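Local coordinates for DMATS type aromatic prenyltransferase (Micromonospora olivasterospora, PDB 6ZRY), which binds tryptophan in the barrel of an ABBA-type fold and probably transfers a dimethylallyl group to the indole ring, at residues G34-V39 with H58-F63; L78-G83 with A130-L135. All blocks are in the same frame, centred on the assembly; numbering follows the deposited sequence.

In the fold
Both contacts are buried and belong to the same region of the barrel, with centres about 8 Å apart, and strands 61-68 and 71-79 tie them together as neighbours in one antiparallel sheet. Contact 1 joins the end of helix 26-36 to the start of strand 61-68 through apolar side chains alone, on the outer, helix-covered face of the sheet. Contact 2 lies within the sheet and is held by paired backbone bonds, a tryptophan ring and a hydrated carboxylate. Leu35 O probably accepts a hydrogen bond from Thr81 OG1, and Val39 packs on Leu82. Contact 1 lends Glu62 and contact 2 Trp132 to the tryptophan pocket, and Leu78 touches the ligand as well.

Contact 1 of 2, residues G34-V39 with H58-F63; sequences GLLGPV and HTPVEF. With TRP (tryptophan), chain C.
One methyl group, CG2 of Val61, is shared by two successive leucines of the helix end, with Leu35 CD2 at 4.1 Å and Leu36 CD2 also at 4.1 Å. No hydrogen bond joins 34-39 to 58-63, which meet through methyl groups and one proline ring, while Glu62, next after Val61, turns its carboxylate to bound tryptophan. The Leu35 side chain passes Val61 at a slant, whereas that of Leu36 crosses it at about a right angle. With CG anti to the backbone N (chi1 180°), Leu35 continues toward the strand and presents CD2 to Val61. Leu36 CD2 also lies 4.2 Å from Pro60 CG, and Val39 CG1 approaches the same ring carbon to 3.9 Å. Gly37, with positive phi, is the first residue to leave helical geometry, and a short 3-10 turn follows, in which Val39 N bonds to Leu36 O at 3.1 Å.

Ile77 of strand 71-79 touches both Leu35 and Val61, and helix 6-21 adds Leu10 against Leu36. Glu62 extends from the other face of the strand, its CG anti to the backbone N (chi1 180°), and OE2 accepts a hydrogen bond from the indole NE1 of tryptophan at 2.7 Å with an N-H...O angle of 151°. Arg281 and Gly53 also bond to this ligand. Helix packed on the outside and substrate held on the inside of one strand is the arrangement expected of the ABBA barrel of aromatic prenyltransferases.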
loop_
_atom_site.group_PDB
_atom_site.type_symbol
_atom_site.label_atom_id
_atom_site.label_comp_id
_atom_site.label_asym_id
_atom_site.label_seq_id
_atom_site.Cartn_x
_atom_site.Cartn_y
_atom_site.Cartn_z
ATOM N N GLY A 34 10.581 7.262 13.694
ATOM C CA GLY A 34 10.562 8.523 12.914
ATOM C C GLY A 34 9.226 8.720 12.230
ATOM O O GLY A 34 8.661 9.813 12.303
ATOM N N LEU A 35 8.726 7.680 11.569
ATOM C CA LEU A 35 7.476 7.760 10.788
ATOM C C LEU A 35 6.322 8.069 11.748
ATOM O O LEU A 35 5.448 8.894 11.410
ATOM C CB LEU A 35 7.262 6.420 10.055
ATOM C CG LEU A 35 6.007 6.351 9.218
ATOM C CD1 LEU A 35 5.939 7.512 8.242
ATOM C CD2 LEU A 35 5.921 5.030 8.490
ATOM N N LEU A 36 6.305 7.453 12.924
ATOM C CA LEU A 36 5.192 7.655 13.883
ATOM C C LEU A 36 5.162 9.110 14.394
ATOM O O LEU A 36 4.043 9.629 14.695
ATOM C CB LEU A 36 5.336 6.640 15.004
ATOM C CG LEU A 36 4.910 5.217 14.637
ATOM C CD1 LEU A 36 5.265 4.244 15.742
ATOM C CD2 LEU A 36 3.419 5.174 14.363
ATOM N N GLY A 37 6.314 9.760 14.516
ATOM C CA GLY A 37 6.403 11.118 15.085
ATOM C C GLY A 37 5.628 11.193 16.397
ATOM O O GLY A 37 5.844 10.359 17.289
ATOM N N PRO A 38 4.655 12.135 16.546
ATOM C CA PRO A 38 4.000 12.372 17.836
ATOM C C PRO A 38 3.032 11.260 18.279
ATOM O O PRO A 38 2.630 11.241 19.401
ATOM C CB PRO A 38 3.248 13.683 17.585
ATOM C CG PRO A 38 2.916 13.632 16.120
ATOM C CD PRO A 38 4.098 12.965 15.473
ATOM N N VAL A 39 2.671 10.357 17.370
ATOM C CA VAL A 39 1.801 9.190 17.664
ATOM C C VAL A 39 2.572 8.168 18.502
ATOM O O VAL A 39 1.942 7.475 19.328
ATOM C CB VAL A 39 1.274 8.592 16.362
ATOM C CG1 VAL A 39 0.622 7.239 16.567
ATOM C CG2 VAL A 39 0.336 9.557 15.692
ATOM N N HIS A 58 -7.606 3.243 12.227
ATOM C CA HIS A 58 -6.933 4.564 12.169
ATOM C C HIS A 58 -5.522 4.513 12.770
ATOM O O HIS A 58 -4.922 5.594 12.971
ATOM C CB HIS A 58 -7.810 5.639 12.807
ATOM C CG HIS A 58 -9.137 5.746 12.143
ATOM N ND1 HIS A 58 -9.255 5.914 10.785
ATOM C CD2 HIS A 58 -10.397 5.689 12.626
ATOM C CE1 HIS A 58 -10.540 5.966 10.465
ATOM N NE2 HIS A 58 -11.248 5.851 11.563
ATOM N N THR A 59 -4.973 3.329 13.007
ATOM C CA THR A 59 -3.528 3.179 13.230
ATOM C C THR A 59 -2.847 3.772 11.998
ATOM O O THR A 59 -3.198 3.397 10.892
ATOM C CB THR A 59 -3.111 1.731 13.461
ATOM O OG1 THR A 59 -3.884 1.130 14.507
ATOM C CG2 THR A 59 -1.652 1.654 13.822
ATOM N N PRO A 60 -1.898 4.729 12.116
ATOM C CA PRO A 60 -1.300 5.334 10.921
ATOM C C PRO A 60 -0.175 4.532 10.253
ATOM O O PRO A 60 0.593 5.093 9.549
ATOM C CB PRO A 60 -0.772 6.677 11.473
ATOM C CG PRO A 60 -0.373 6.337 12.903
ATOM C CD PRO A 60 -1.413 5.341 13.372
ATOM N N VAL A 61 -0.166 3.207 10.457
ATOM C CA VAL A 61 0.855 2.265 9.928
ATOM C C VAL A 61 0.143 0.945 9.566
ATOM O O VAL A 61 -0.800 0.544 10.314
ATOM C CB VAL A 61 2.009 2.058 10.940
ATOM C CG1 VAL A 61 2.670 0.689 10.798
ATOM C CG2 VAL A 61 3.055 3.175 10.843
ATOM N N GLU A 62 0.566 0.321 8.465
ATOM C CA GLU A 62 0.130 -1.044 8.051
ATOM C C GLU A 62 1.380 -1.808 7.627
ATOM O O GLU A 62 2.217 -1.232 6.921
ATOM C CB GLU A 62 -0.869 -0.983 6.907
ATOM C CG GLU A 62 -1.333 -2.348 6.457
ATOM C CD GLU A 62 -2.363 -2.315 5.343
ATOM O OE1 GLU A 62 -3.575 -2.333 5.639
ATOM O OE2 GLU A 62 -1.929 -2.239 4.191
ATOM N N PHE A 63 1.525 -3.043 8.070
ATOM C CA PHE A 63 2.650 -3.919 7.728
ATOM C C PHE A 63 2.275 -4.733 6.502
ATOM O O PHE A 63 1.098 -4.912 6.257
ATOM C CB PHE A 63 2.963 -4.859 8.887
ATOM C CG PHE A 63 3.332 -4.163 10.172
ATOM C CD1 PHE A 63 4.546 -3.501 10.291
ATOM C CD2 PHE A 63 2.452 -4.144 11.244
ATOM C CE1 PHE A 63 4.899 -2.858 11.479
ATOM C CE2 PHE A 63 2.800 -3.505 12.426
ATOM C CZ PHE A 63 4.021 -2.858 12.542
HETATM N N TRP C . -6.682 1.235 4.431
HETATM C CA TRP C . -6.860 1.867 3.078
HETATM C C TRP C . -7.760 0.981 2.214
HETATM O O TRP C . -8.223 1.433 1.151
HETATM C CB TRP C . -5.502 2.134 2.400
HETATM C CG TRP C . -4.690 0.910 2.109
HETATM C CD1 TRP C . -3.860 0.244 2.970
HETATM C CD2 TRP C . -4.616 0.204 0.856
HETATM N NE1 TRP C . -3.284 -0.828 2.337
HETATM C CE2 TRP C . -3.717 -0.873 1.039
HETATM C CE3 TRP C . -5.205 0.384 -0.404
HETATM C CZ2 TRP C . -3.416 -1.776 0.017
HETATM C CZ3 TRP C . -4.903 -0.508 -1.412
HETATM C CH2 TRP C . -4.016 -1.567 -1.204
HETATM O OXT TRP C . -8.041 -0.185 2.572
#

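Contact 2 of 2, residues L78-G83 with A130-L135; sequences LGETLG and AMWCSL
The indole of Trp132 lies against Leu78-Glu80, where strand 71-79 gives way to a loop, with Leu78 near its six-membered ring and Glu80 beside its pyrrole edge. Leu78 CD2 is 3.9 Å from Trp132 CE3, the two side chains passing obliquely. At the pyrrole ring, Glu80 CB packs 3.6 Å from Trp132 CD1, and the carboxylate plane is turned 72° from the indole. Glu80 CG takes the position between its own N and carbonyl carbon (chi1 63°), and from there the extended chain slants across the pyrrole edge until OE1 stands 3.1 Å from Trp132 NE1, near the ring plane. Two waters and Ser52 fix this carboxylate: one water gives a hydrogen to OE2 and, in the indole plane at its edge, weakly accepts one from Trp132 NE1, the other bridges OE1 and Met131 O, and Ser52 OG bonds to OE2.

Beneath these side chains the backbones pair antiparallel. Gly79 and Cys133 form a hydrogen-bonded pair, Gly79 N to Cys133 O and Cys133 N to Gly79 O both measuring 2.9 Å, and Leu78 faces Ser134 as the adjoining non-hydrogen-bonded pair. Trp132 and Leu78 both touch bound tryptophan.

Strand 71-79 is thus set between 61-68, whose Glu62 bonds to Leu78 while Pro60 just before it bonds to Glu80, and 131-138, itself paired with 141-149. On the sheet face of Cys133, helix 88-106 supplies Leu99 and helix 26-36 supplies Leu35.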
loop_
_atom_site.group_PDB
_atom_site.type_symbol
_atom_site.label_atom_id
_atom_site.label_comp_id
_atom_site.label_asym_id
_atom_site.label_seq_id
_atom_site.Cartn_x
_atom_site.Cartn_y
_atom_site.Cartn_z
ATOM N N LEU A 78 3.642 0.805 5.450
ATOM C CA LEU A 78 2.975 1.975 4.853
ATOM C C LEU A 78 2.487 2.852 5.992
ATOM O O LEU A 78 1.868 2.323 6.910
ATOM C CB LEU A 78 1.813 1.505 3.978
ATOM C CG LEU A 78 1.003 2.607 3.284
ATOM C CD1 LEU A 78 1.806 3.247 2.165
ATOM C CD2 LEU A 78 -0.277 2.050 2.732
ATOM N N GLY A 79 2.705 4.154 5.941
ATOM C CA GLY A 79 2.057 5.006 6.942
ATOM C C GLY A 79 2.336 6.464 6.759
ATOM O O GLY A 79 2.785 6.870 5.662
ATOM N N GLU A 80 2.018 7.245 7.793
ATOM C CA GLU A 80 2.133 8.698 7.741
ATOM C C GLU A 80 2.522 9.208 9.127
ATOM O O GLU A 80 2.252 8.531 10.124
ATOM C CB GLU A 80 0.845 9.352 7.209
ATOM C CG GLU A 80 -0.378 9.129 8.068
ATOM C CD GLU A 80 -1.642 9.779 7.531
ATOM O OE1 GLU A 80 -1.541 10.732 6.722
ATOM O OE2 GLU A 80 -2.732 9.328 7.916
ATOM N N THR A 81 3.125 10.375 9.133
ATOM C CA THR A 81 3.497 11.143 10.332
ATOM C C THR A 81 2.436 12.210 10.545
ATOM O O THR A 81 2.302 13.106 9.691
ATOM C CB THR A 81 4.869 11.788 10.206
ATOM O OG1 THR A 81 5.821 10.893 9.602
ATOM C CG2 THR A 81 5.379 12.240 11.562
ATOM N N LEU A 82 1.717 12.137 11.653
ATOM C CA LEU A 82 0.649 13.096 11.930
ATOM C C LEU A 82 1.292 14.445 12.351
ATOM O O LEU A 82 2.404 14.428 12.904
ATOM C CB LEU A 82 -0.273 12.522 12.997
ATOM C CG LEU A 82 -1.063 11.272 12.579
ATOM C CD1 LEU A 82 -2.088 10.919 13.643
ATOM C CD2 LEU A 82 -1.765 11.445 11.226
ATOM N N GLY A 83 0.637 15.558 12.015
ATOM C CA GLY A 83 1.095 16.916 12.369
ATOM C C GLY A 83 0.810 17.255 13.826
ATOM O O GLY A 83 0.142 16.433 14.529
ATOM N N ALA A 130 -2.375 13.691 1.585
ATOM C CA ALA A 130 -1.624 14.264 0.465
ATOM C C ALA A 130 -0.407 13.381 0.179
ATOM O O ALA A 130 -0.134 13.125 -1.012
ATOM C CB ALA A 130 -1.229 15.695 0.790
ATOM N N MET A 131 0.261 12.854 1.220
ATOM C CA MET A 131 1.513 12.066 1.045
ATOM C C MET A 131 1.617 10.993 2.137
ATOM O O MET A 131 1.579 11.346 3.336
ATOM C CB MET A 131 2.738 12.979 1.126
ATOM C CG MET A 131 4.078 12.247 1.028
ATOM S SD MET A 131 5.481 13.366 1.286
ATOM C CE MET A 131 5.447 14.288 -0.249
ATOM N N TRP A 132 1.765 9.743 1.731
ATOM C CA TRP A 132 2.122 8.632 2.620
ATOM C C TRP A 132 3.525 8.158 2.261
ATOM O O TRP A 132 4.038 8.518 1.208
ATOM C CB TRP A 132 1.107 7.488 2.536
ATOM C CG TRP A 132 -0.216 7.755 3.194
ATOM C CD1 TRP A 132 -0.586 8.835 3.936
ATOM C CD2 TRP A 132 -1.376 6.928 3.098
ATOM N NE1 TRP A 132 -1.886 8.702 4.352
ATOM C CE2 TRP A 132 -2.405 7.564 3.824
ATOM C CE3 TRP A 132 -1.649 5.716 2.463
ATOM C CZ2 TRP A 132 -3.676 7.014 3.954
ATOM C CZ3 TRP A 132 -2.910 5.175 2.577
ATOM C CH2 TRP A 132 -3.918 5.822 3.309
ATOM N N CYS A 133 4.085 7.357 3.126
ATOM C CA CYS A 133 5.451 6.823 3.106
ATOM C C CYS A 133 5.337 5.294 3.061
ATOM O O CYS A 133 4.470 4.789 3.794
ATOM C CB CYS A 133 6.129 7.249 4.424
ATOM S SG CYS A 133 7.747 6.564 4.623
ATOM N N SER A 134 6.148 4.604 2.254
ATOM C CA SER A 134 6.393 3.138 2.358
ATOM C C SER A 134 7.880 2.913 2.670
ATOM O O SER A 134 8.702 3.442 1.961
ATOM C CB SER A 134 5.941 2.400 1.106
ATOM O OG SER A 134 6.109 1.023 1.257
ATOM N N LEU A 135 8.164 2.183 3.732
ATOM C CA LEU A 135 9.523 1.768 4.164
ATOM C C LEU A 135 9.687 0.322 3.737
ATOM O O LEU A 135 8.772 -0.463 4.029
ATOM C CB LEU A 135 9.655 1.896 5.681
ATOM C CG LEU A 135 9.376 3.269 6.292
ATOM C CD1 LEU A 135 9.318 3.188 7.799
ATOM C CD2 LEU A 135 10.412 4.267 5.876
HETATM O O HOH W 1 -4.774 9.467 6.172
HETATM O O HOH W 2 0.230 12.524 5.798
#